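Local atomic coordinates of sniffer CG10964-PA (Drosophila melanogaster, PDB entry 1SNY), a protein that probably reduces carbonyl compounds with NADPH, as a Rossmann-fold member of the short-chain dehydrogenase/reductase family that holds NADP in its nucleotide pocket. Residues A[120-124]-A[125-129]; A[161-164]-A[165-169]; A[201-204]-A[205-209]. All blocks are in the same frame, centred on the assembly; numbering follows the deposited sequence.

The three contacts follow one another along a single Rossmann-fold chain. Contact 1 lies where helix 124-155 begins, contact 2 in the loop that follows that helix and leads into strand 167-171, and contact 3 in the last turns of helix 187-207. Contacts 2 and 3 touch, Ile168 CD1 lying 3.7 Å from Leu207 CD1, with their centres about 13 Å apart. Contact 1 is remote from both, about 17 Å at the nearest atoms, but is closest to the NADP site: the Gln125 side chain is about 12 Å from the bound NADP and that of Leu127 about 8 Å from the side chain of Tyr189, an NADP-binding residue. Contacts 1 and 3 both meet the second subunit.

Contact 1 (A[120-124]-A[125-129])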
ATOM      1  N   THR A 120      15.297   3.595  10.760  1.00 31.82           N
ATOM      2  CA  THR A 120      15.609   4.519  11.847  1.00 31.82           C
ATOM      3  C   THR A 120      15.651   5.989  11.427  1.00 32.53           C
ATOM      4  O   THR A 120      15.825   6.863  12.270  1.00 33.52           O
ATOM      5  CB  THR A 120      16.965   4.171  12.502  1.00 32.48           C
ATOM      6  OG1 THR A 120      17.946   3.957  11.481  1.00 32.57           O
ATOM      7  CG2 THR A 120      16.839   2.919  13.363  1.00 33.79           C
ATOM      8  N   ALA A 121      15.487   6.260  10.134  1.00 32.63           N
ATOM      9  CA  ALA A 121      15.520   7.634   9.630  1.00 32.50           C
ATOM     10  C   ALA A 121      14.299   8.008   8.787  1.00 31.47           C
ATOM     11  O   ALA A 121      14.229   9.109   8.232  1.00 31.80           O
ATOM     12  CB  ALA A 121      16.797   7.857   8.816  1.00 33.70           C
ATOM     13  N   VAL A 122      13.335   7.100   8.698  1.00 29.12           N
ATOM     14  CA  VAL A 122      12.125   7.343   7.924  1.00 26.72           C
ATOM     15  C   VAL A 122      11.275   8.466   8.523  1.00 26.83           C
ATOM     16  O   VAL A 122      11.039   8.503   9.727  1.00 26.52           O
ATOM     17  CB  VAL A 122      11.269   6.050   7.830  1.00 26.63           C
ATOM     18  CG1 VAL A 122       9.844   6.383   7.417  1.00 24.03           C
ATOM     19  CG2 VAL A 122      11.896   5.091   6.825  1.00 25.55           C
ATOM     20  N   ARG A 123      10.827   9.386   7.675  1.00 27.09           N
ATOM     21  CA  ARG A 123       9.986  10.491   8.130  1.00 28.82           C
ATOM     22  C   ARG A 123       8.536  10.280   7.711  1.00 27.35           C
ATOM     23  O   ARG A 123       8.263   9.882   6.584  1.00 26.32           O
ATOM     24  CB  ARG A 123      10.460  11.820   7.540  1.00 34.39           C
ATOM     25  CG  ARG A 123      11.870  12.237   7.884  1.00 37.71           C
ATOM     26  CD  ARG A 123      12.053  13.683   7.455  1.00 42.70           C
ATOM     27  NE  ARG A 123      11.512  13.898   6.113  1.00 46.96           N
ATOM     28  CZ  ARG A 123      11.024  15.054   5.677  1.00 48.46           C
ATOM     29  NH1 ARG A 123      11.005  16.113   6.477  1.00 49.79           N
ATOM     30  NH2 ARG A 123      10.545  15.150   4.442  1.00 49.61           N
ATOM     31  N   SER A 124       7.608  10.584   8.609  1.00 28.25           N
ATOM     32  CA  SER A 124       6.188  10.430   8.327  1.00 28.29           C
ATOM     33  C   SER A 124       5.728  11.216   7.096  1.00 30.81           C
ATOM     34  O   SER A 124       4.841  10.774   6.362  1.00 28.45           O
ATOM     35  CB  SER A 124       5.372  10.878   9.532  1.00 30.86           C
ATOM     36  OG  SER A 124       5.604  12.256   9.790  1.00 31.65           O
ATOM     37  N   GLN A 125       6.319  12.386   6.864  1.00 30.27           N
ATOM     38  CA  GLN A 125       5.903  13.189   5.725  1.00 30.64           C
ATOM     39  C   GLN A 125       6.324  12.555   4.409  1.00 29.14           C
ATOM     40  O   GLN A 125       5.597  12.613   3.417  1.00 28.03           O
ATOM     41  CB  GLN A 125       6.477  14.604   5.825  1.00 34.32           C
ATOM     42  CG  GLN A 125       5.796  15.575   4.892  1.00 38.66           C
ATOM     43  CD  GLN A 125       4.296  15.599   5.108  1.00 42.95           C
ATOM     44  OE1 GLN A 125       3.818  15.883   6.213  1.00 46.73           O
ATOM     45  NE2 GLN A 125       3.541  15.289   4.058  1.00 43.44           N
ATOM     46  N   GLU A 126       7.500  11.941   4.413  1.00 28.49           N
ATOM     47  CA  GLU A 126       8.023  11.288   3.226  1.00 28.75           C
ATOM     48  C   GLU A 126       7.108  10.115   2.866  1.00 27.61           C
ATOM     49  O   GLU A 126       6.880   9.830   1.697  1.00 27.63           O
ATOM     50  CB  GLU A 126       9.442  10.791   3.501  1.00 33.08           C
ATOM     51  CG  GLU A 126      10.365  10.817   2.300  1.00 41.93           C
ATOM     52  CD  GLU A 126      11.799  10.453   2.662  1.00 46.65           C
ATOM     53  OE1 GLU A 126      12.673  10.487   1.769  1.00 50.66           O
ATOM     54  OE2 GLU A 126      12.053  10.123   3.841  1.00 50.47           O
ATOM     55  N   LEU A 127       6.581   9.437   3.878  1.00 26.08           N
ATOM     56  CA  LEU A 127       5.685   8.311   3.636  1.00 24.14           C
ATOM     57  C   LEU A 127       4.359   8.796   3.046  1.00 23.91           C
ATOM     58  O   LEU A 127       3.918   8.308   2.006  1.00 23.38           O
ATOM     59  CB  LEU A 127       5.429   7.548   4.937  1.00 23.97           C
ATOM     60  CG  LEU A 127       6.633   6.881   5.601  1.00 24.37           C
ATOM     61  CD1 LEU A 127       6.199   6.314   6.935  1.00 24.27           C
ATOM     62  CD2 LEU A 127       7.202   5.775   4.694  1.00 24.05           C
ATOM     63  N   LEU A 128       3.732   9.768   3.704  1.00 23.82           N
ATOM     64  CA  LEU A 128       2.461  10.306   3.240  1.00 25.61           C
ATOM     65  C   LEU A 128       2.563  10.913   1.841  1.00 23.11           C
ATOM     66  O   LEU A 128       1.701  10.682   0.999  1.00 19.82           O
ATOM     67  CB  LEU A 128       1.932  11.371   4.213  1.00 29.67           C
ATOM     68  CG  LEU A 128       1.138  10.968   5.459  1.00 32.55           C
ATOM     69  CD1 LEU A 128      -0.054  10.121   5.048  1.00 35.37           C
ATOM     70  CD2 LEU A 128       2.023  10.215   6.427  1.00 38.26           C
ATOM     71  N   ASP A 129       3.612  11.694   1.587  1.00 24.67           N
ATOM     72  CA  ASP A 129       3.775  12.314   0.272  1.00 22.59           C
ATOM     73  C   ASP A 129       3.944  11.288  -0.851  1.00 24.40           C
ATOM     74  O   ASP A 129       3.389  11.453  -1.953  1.00 22.81           O
ATOM     75  CB  ASP A 129       4.976  13.264   0.267  1.00 25.93           C
ATOM     76  CG  ASP A 129       4.725  14.530   1.069  1.00 26.96           C
ATOM     77  OD1 ASP A 129       3.572  14.749   1.500  1.00 26.14           O
ATOM     78  OD2 ASP A 129       5.686  15.302   1.259  1.00 31.49           O
TER
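Arg123 O receives the first backbone bonds of the helix that follows it. Leu127 N donates to it at 3.2 Å, lying in the carbonyl plane with a C=O...N angle of 159°, and Glu126 N adds a weak, bent bond at 3.1 Å. One carbonyl thus takes up two amides of the opening turn. Leu128 N points at Ser124 O, although the position of that oxygen is less certain. Gln125, an exposed residue, reaches forward one turn to Asp129: its chain bends at chi2, and NE2 gives a 2.6 Å hydrogen bond to Asp129 OD1. The donor keeps the acceptor within its own amide plane, yet meets the carboxylate from above, 46° out of that plane. Asp129 N in turn bonds to Gln125 O, so the pair is joined by both backbone and side chain. All this is the start of helix 124-155, the long helix between strands 105-108 and 167-171 of the Rossmann fold, with Arg123 at the N-cap position. Arg123 NH2 passes Gln125 CB obliquely at 4.3 Å. Arg123 NE stands 4.4 Å from Glu126 OE2, beyond a salt bridge, although the opposite charges probably still attract. The buried apolar pair Val122 and Leu127 cross at about a right angle. Val122 CG1, set anti to its own amide nitrogen (chi1 162°), touches Leu127 CD1 at 3.7 Å and packs equally against CG. Tyr187 of helix 187-207 touches both side chains. Val122 O accepts a hydrogen bond from Lys143 NZ of the second subunit, whose Val136 packs on Leu127 and Leu128.

Contact 2 (A[161-164]-A[165-169]); sequences MGVG and RAAII
Arg165 lays its CB over the carbonyl of the turn before it, 3.7 Å from Gly162 O. From there the chain runs extended, CG anti to the backbone N (chi1 -172°), and carries the guanidinium to the end of helix 124-155, where NE bonds to Ala153 O. Gly162 O gathers the amides of the turn. Arg165 N donates to it at 2.9 Å from above the carbonyl plane, 56° out of it, and Ala166 N adds a weak bond. This is a type I beta turn, Gly162 to Arg165, that reverses the chain just before strand 167-171, an inner strand of the parallel Rossmann sheet. A water bridges the two arms of the turn, accepting from Gly162 N at 2.9 Å and probably donating to Ala166 O, 2.6 Å away. Val163 CG1 approaches Ala167 CB at 4.4 Å, a loose apolar touch, and Val163 also packs on Val105 of the neighbouring strand. Ala166 bonds through its backbone to Met213, and Ala167 to Asn104 and Leu106, bringing the chain into the sheet between strands 105-108 and 213-217.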
HETATM    1  N   MSE A 161     -10.753  -7.336 -25.110  1.00 32.84           N
HETATM    2  CA  MSE A 161     -10.145  -6.428 -24.147  1.00 31.02           C
HETATM    3  C   MSE A 161      -8.707  -6.127 -24.543  1.00 30.33           C
HETATM    4  O   MSE A 161      -7.981  -7.009 -24.997  1.00 30.94           O
HETATM    5  CB  MSE A 161     -10.201  -7.039 -22.746  1.00 31.13           C
HETATM    6  CG  MSE A 161     -11.620  -7.185 -22.198  1.00 32.42           C
HETATM    7 SE   MSE A 161     -11.632  -7.755 -20.345  1.00 38.61          SE
HETATM    8  CE  MSE A 161     -10.017  -6.858 -19.800  1.00 30.77           C
ATOM      9  N   GLY A 162      -8.304  -4.870 -24.380  1.00 27.88           N
ATOM     10  CA  GLY A 162      -6.956  -4.469 -24.729  1.00 27.46           C
ATOM     11  C   GLY A 162      -6.891  -2.962 -24.845  1.00 27.32           C
ATOM     12  O   GLY A 162      -7.904  -2.278 -24.682  1.00 26.11           O
ATOM     13  N   VAL A 163      -5.710  -2.433 -25.132  1.00 27.42           N
ATOM     14  CA  VAL A 163      -5.556  -0.992 -25.261  1.00 28.06           C
ATOM     15  C   VAL A 163      -6.364  -0.467 -26.445  1.00 29.26           C
ATOM     16  O   VAL A 163      -6.662   0.722 -26.526  1.00 29.98           O
ATOM     17  CB  VAL A 163      -4.079  -0.603 -25.434  1.00 28.24           C
ATOM     18  CG1 VAL A 163      -3.317  -0.876 -24.144  1.00 27.54           C
ATOM     19  CG2 VAL A 163      -3.464  -1.392 -26.587  1.00 28.18           C
ATOM     20  N   GLY A 164      -6.722  -1.364 -27.358  1.00 28.46           N
ATOM     21  CA  GLY A 164      -7.510  -0.971 -28.507  1.00 28.55           C
ATOM     22  C   GLY A 164      -8.933  -0.635 -28.107  1.00 27.79           C
ATOM     23  O   GLY A 164      -9.638   0.069 -28.834  1.00 30.13           O
ATOM     24  N   ARG A 165      -9.362  -1.131 -26.950  1.00 25.65           N
ATOM     25  CA  ARG A 165     -10.712  -0.876 -26.458  1.00 24.67           C
ATOM     26  C   ARG A 165     -10.660   0.153 -25.329  1.00 24.79           C
ATOM     27  O   ARG A 165     -10.931   1.335 -25.549  1.00 23.85           O
ATOM     28  CB  ARG A 165     -11.346  -2.188 -25.971  1.00 23.86           C
ATOM     29  CG  ARG A 165     -12.814  -2.090 -25.607  1.00 24.16           C
ATOM     30  CD  ARG A 165     -13.458  -3.474 -25.480  1.00 26.10           C
ATOM     31  NE  ARG A 165     -14.836  -3.374 -25.007  1.00 27.14           N
ATOM     32  CZ  ARG A 165     -15.655  -4.407 -24.852  1.00 28.74           C
ATOM     33  NH1 ARG A 165     -15.240  -5.633 -25.140  1.00 28.52           N
ATOM     34  NH2 ARG A 165     -16.886  -4.213 -24.393  1.00 27.54           N
ATOM     35  N   ALA A 166     -10.306  -0.296 -24.127  1.00 23.78           N
ATOM     36  CA  ALA A 166     -10.193   0.591 -22.973  1.00 23.26           C
ATOM     37  C   ALA A 166      -9.295  -0.063 -21.929  1.00 24.99           C
ATOM     38  O   ALA A 166      -9.405  -1.266 -21.668  1.00 22.31           O
ATOM     39  CB  ALA A 166     -11.564   0.873 -22.388  1.00 23.56           C
ATOM     40  N   ALA A 167      -8.413   0.727 -21.324  1.00 22.67           N
ATOM     41  CA  ALA A 167      -7.508   0.175 -20.329  1.00 21.86           C
ATOM     42  C   ALA A 167      -6.822   1.209 -19.463  1.00 21.55           C
ATOM     43  O   ALA A 167      -6.594   2.344 -19.881  1.00 17.88           O
ATOM     44  CB  ALA A 167      -6.443  -0.679 -21.025  1.00 24.04           C
ATOM     45  N   ILE A 168      -6.485   0.790 -18.247  1.00 19.72           N
ATOM     46  CA  ILE A 168      -5.759   1.634 -17.316  1.00 21.34           C
ATOM     47  C   ILE A 168      -4.457   0.898 -17.053  1.00 22.10           C
ATOM     48  O   ILE A 168      -4.474  -0.240 -16.577  1.00 23.70           O
ATOM     49  CB  ILE A 168      -6.487   1.785 -15.967  1.00 19.22           C
ATOM     50  CG1 ILE A 168      -7.819   2.504 -16.170  1.00 19.67           C
ATOM     51  CG2 ILE A 168      -5.589   2.523 -14.977  1.00 18.62           C
ATOM     52  CD1 ILE A 168      -8.743   2.432 -14.956  1.00 20.03           C
ATOM     53  N   ILE A 169      -3.335   1.525 -17.378  1.00 21.62           N
ATOM     54  CA  ILE A 169      -2.049   0.894 -17.131  1.00 20.89           C
ATOM     55  C   ILE A 169      -1.387   1.668 -16.006  1.00 20.20           C
ATOM     56  O   ILE A 169      -1.094   2.860 -16.146  1.00 19.58           O
ATOM     57  CB  ILE A 169      -1.111   0.953 -18.353  1.00 22.18           C
ATOM     58  CG1 ILE A 169      -1.827   0.452 -19.613  1.00 21.52           C
ATOM     59  CG2 ILE A 169       0.138   0.097 -18.070  1.00 24.13           C
ATOM     60  CD1 ILE A 169      -2.148  -1.019 -19.607  1.00 25.95           C
TER
HETATM   61  O   HOH W   1     -10.275  -3.405 -22.921  1.00 24.76           O

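Contact 3 (A[201-204]-A[205-209])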
ATOM      1  N   LYS A 201      -5.670  -4.445  -8.868  1.00 19.41           N
ATOM      2  CA  LYS A 201      -6.488  -5.660  -8.781  1.00 21.02           C
ATOM      3  C   LYS A 201      -7.951  -5.293  -8.560  1.00 21.65           C
ATOM      4  O   LYS A 201      -8.825  -5.796  -9.257  1.00 22.33           O
ATOM      5  CB  LYS A 201      -5.985  -6.573  -7.651  1.00 20.92           C
ATOM      6  CG  LYS A 201      -6.649  -7.951  -7.616  1.00 25.10           C
ATOM      7  CD  LYS A 201      -6.370  -8.728  -8.901  1.00 26.69           C
ATOM      8  CE  LYS A 201      -6.863 -10.176  -8.828  1.00 30.23           C
ATOM      9  NZ  LYS A 201      -6.036 -11.014  -7.911  1.00 32.72           N
ATOM     10  N   SER A 202      -8.235  -4.403  -7.612  1.00 19.93           N
ATOM     11  CA  SER A 202      -9.629  -4.020  -7.385  1.00 20.31           C
ATOM     12  C   SER A 202     -10.247  -3.354  -8.606  1.00 19.63           C
ATOM     13  O   SER A 202     -11.403  -3.615  -8.942  1.00 21.62           O
ATOM     14  CB  SER A 202      -9.769  -3.093  -6.170  1.00 20.73           C
ATOM     15  OG  SER A 202      -9.905  -3.847  -4.980  1.00 21.01           O
ATOM     16  N   LEU A 203      -9.490  -2.491  -9.271  1.00 21.07           N
ATOM     17  CA  LEU A 203     -10.027  -1.843 -10.459  1.00 20.52           C
ATOM     18  C   LEU A 203     -10.380  -2.896 -11.522  1.00 21.20           C
ATOM     19  O   LEU A 203     -11.410  -2.781 -12.181  1.00 22.84           O
ATOM     20  CB  LEU A 203      -9.027  -0.834 -11.030  1.00 18.74           C
ATOM     21  CG  LEU A 203      -8.863   0.499 -10.287  1.00 17.74           C
ATOM     22  CD1 LEU A 203      -7.606   1.197 -10.767  1.00 14.14           C
ATOM     23  CD2 LEU A 203     -10.098   1.378 -10.525  1.00 18.26           C
ATOM     24  N   SER A 204      -9.545  -3.924 -11.672  1.00 23.64           N
ATOM     25  CA  SER A 204      -9.805  -4.968 -12.677  1.00 23.36           C
ATOM     26  C   SER A 204     -11.138  -5.675 -12.440  1.00 24.27           C
ATOM     27  O   SER A 204     -11.875  -5.979 -13.392  1.00 23.93           O
ATOM     28  CB  SER A 204      -8.679  -6.007 -12.693  1.00 23.68           C
ATOM     29  OG  SER A 204      -8.741  -6.849 -11.551  1.00 21.99           O
ATOM     30  N   VAL A 205     -11.452  -5.933 -11.174  1.00 24.19           N
ATOM     31  CA  VAL A 205     -12.703  -6.593 -10.814  1.00 24.21           C
ATOM     32  C   VAL A 205     -13.891  -5.652 -11.002  1.00 25.26           C
ATOM     33  O   VAL A 205     -14.892  -6.000 -11.637  1.00 25.03           O
ATOM     34  CB  VAL A 205     -12.675  -7.071  -9.339  1.00 22.87           C
ATOM     35  CG1 VAL A 205     -14.010  -7.707  -8.970  1.00 25.01           C
ATOM     36  CG2 VAL A 205     -11.540  -8.055  -9.135  1.00 24.08           C
ATOM     37  N   ASP A 206     -13.769  -4.443 -10.462  1.00 25.73           N
ATOM     38  CA  ASP A 206     -14.838  -3.459 -10.547  1.00 26.32           C
ATOM     39  C   ASP A 206     -15.168  -2.967 -11.955  1.00 25.28           C
ATOM     40  O   ASP A 206     -16.314  -2.620 -12.235  1.00 28.31           O
ATOM     41  CB  ASP A 206     -14.519  -2.243  -9.661  1.00 24.14           C
ATOM     42  CG  ASP A 206     -14.398  -2.600  -8.187  1.00 28.44           C
ATOM     43  OD1 ASP A 206     -14.720  -3.747  -7.817  1.00 25.32           O
ATOM     44  OD2 ASP A 206     -13.983  -1.727  -7.394  1.00 22.90           O
ATOM     45  N   LEU A 207     -14.182  -2.930 -12.842  1.00 25.06           N
ATOM     46  CA  LEU A 207     -14.426  -2.444 -14.197  1.00 23.24           C
ATOM     47  C   LEU A 207     -14.670  -3.547 -15.215  1.00 25.84           C
ATOM     48  O   LEU A 207     -14.929  -3.268 -16.382  1.00 25.31           O
ATOM     49  CB  LEU A 207     -13.254  -1.577 -14.666  1.00 22.20           C
ATOM     50  CG  LEU A 207     -12.900  -0.433 -13.710  1.00 21.41           C
ATOM     51  CD1 LEU A 207     -11.820   0.432 -14.351  1.00 21.29           C
ATOM     52  CD2 LEU A 207     -14.148   0.384 -13.388  1.00 22.55           C
ATOM     53  N   TYR A 208     -14.599  -4.797 -14.776  1.00 26.10           N
ATOM     54  CA  TYR A 208     -14.813  -5.918 -15.686  1.00 29.26           C
ATOM     55  C   TYR A 208     -16.126  -5.837 -16.466  1.00 30.85           C
ATOM     56  O   TYR A 208     -16.172  -6.200 -17.644  1.00 32.81           O
ATOM     57  CB  TYR A 208     -14.760  -7.250 -14.938  1.00 28.22           C
ATOM     58  CG  TYR A 208     -14.891  -8.428 -15.878  1.00 29.76           C
ATOM     59  CD1 TYR A 208     -13.916  -8.682 -16.837  1.00 30.86           C
ATOM     60  CD2 TYR A 208     -16.025  -9.241 -15.860  1.00 31.06           C
ATOM     61  CE1 TYR A 208     -14.064  -9.716 -17.763  1.00 33.14           C
ATOM     62  CE2 TYR A 208     -16.185 -10.275 -16.782  1.00 32.69           C
ATOM     63  CZ  TYR A 208     -15.201 -10.506 -17.730  1.00 33.49           C
ATOM     64  OH  TYR A 208     -15.352 -11.518 -18.652  1.00 36.01           O
ATOM     65  N   PRO A 209     -17.215  -5.381 -15.819  1.00 32.60           N
ATOM     66  CA  PRO A 209     -18.516  -5.263 -16.490  1.00 32.48           C
ATOM     67  C   PRO A 209     -18.436  -4.472 -17.794  1.00 31.85           C
ATOM     68  O   PRO A 209     -19.043  -4.854 -18.795  1.00 28.78           O
ATOM     69  CB  PRO A 209     -19.373  -4.555 -15.449  1.00 33.25           C
ATOM     70  CG  PRO A 209     -18.849  -5.109 -14.177  1.00 33.02           C
ATOM     71  CD  PRO A 209     -17.348  -5.068 -14.385  1.00 33.83           C
TER
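Leu207 folds back over the carbonyl one turn earlier: its CB lies 3.3 Å from Leu203 O, CG 3.2 Å from the same oxygen, and CD1, 3.9 Å from that oxygen, reaches Leu203 CD2 at 4.3 Å. The CG atom sits anti to the carbonyl carbon of Leu207 (chi1 -53°), which turns the branch back along the helix, while Leu207 N bonds to Leu203 O. Ser204 uses its hydroxyl on the preceding turn: OG donates to Lys201 O at 2.5 Å, and Val205 N gives that oxygen a second hydrogen bond. Exchanging Ser204 for an alanine would probably cost Lys201 O its hydroxyl donor, leaving it the Val205 amide alone of this pair. Asp206 N bonds to Ser202 O at 2.9 Å, nearly straight at 174°, whereas the Asp206 carboxylate is engaged by the second subunit, OD2 accepting from Tyr187 OH and Gly185 N there. Ser202 OG and Lys201 NZ likewise bond to that subunit, through its Asn181 and Ile178. Helix 187-207 thus presents one side to the dimer partner, while the Leu207 CD1 tip meets Ile168 of strand 167-171 and Tyr208 lies against Met161 in the loop leading into that strand.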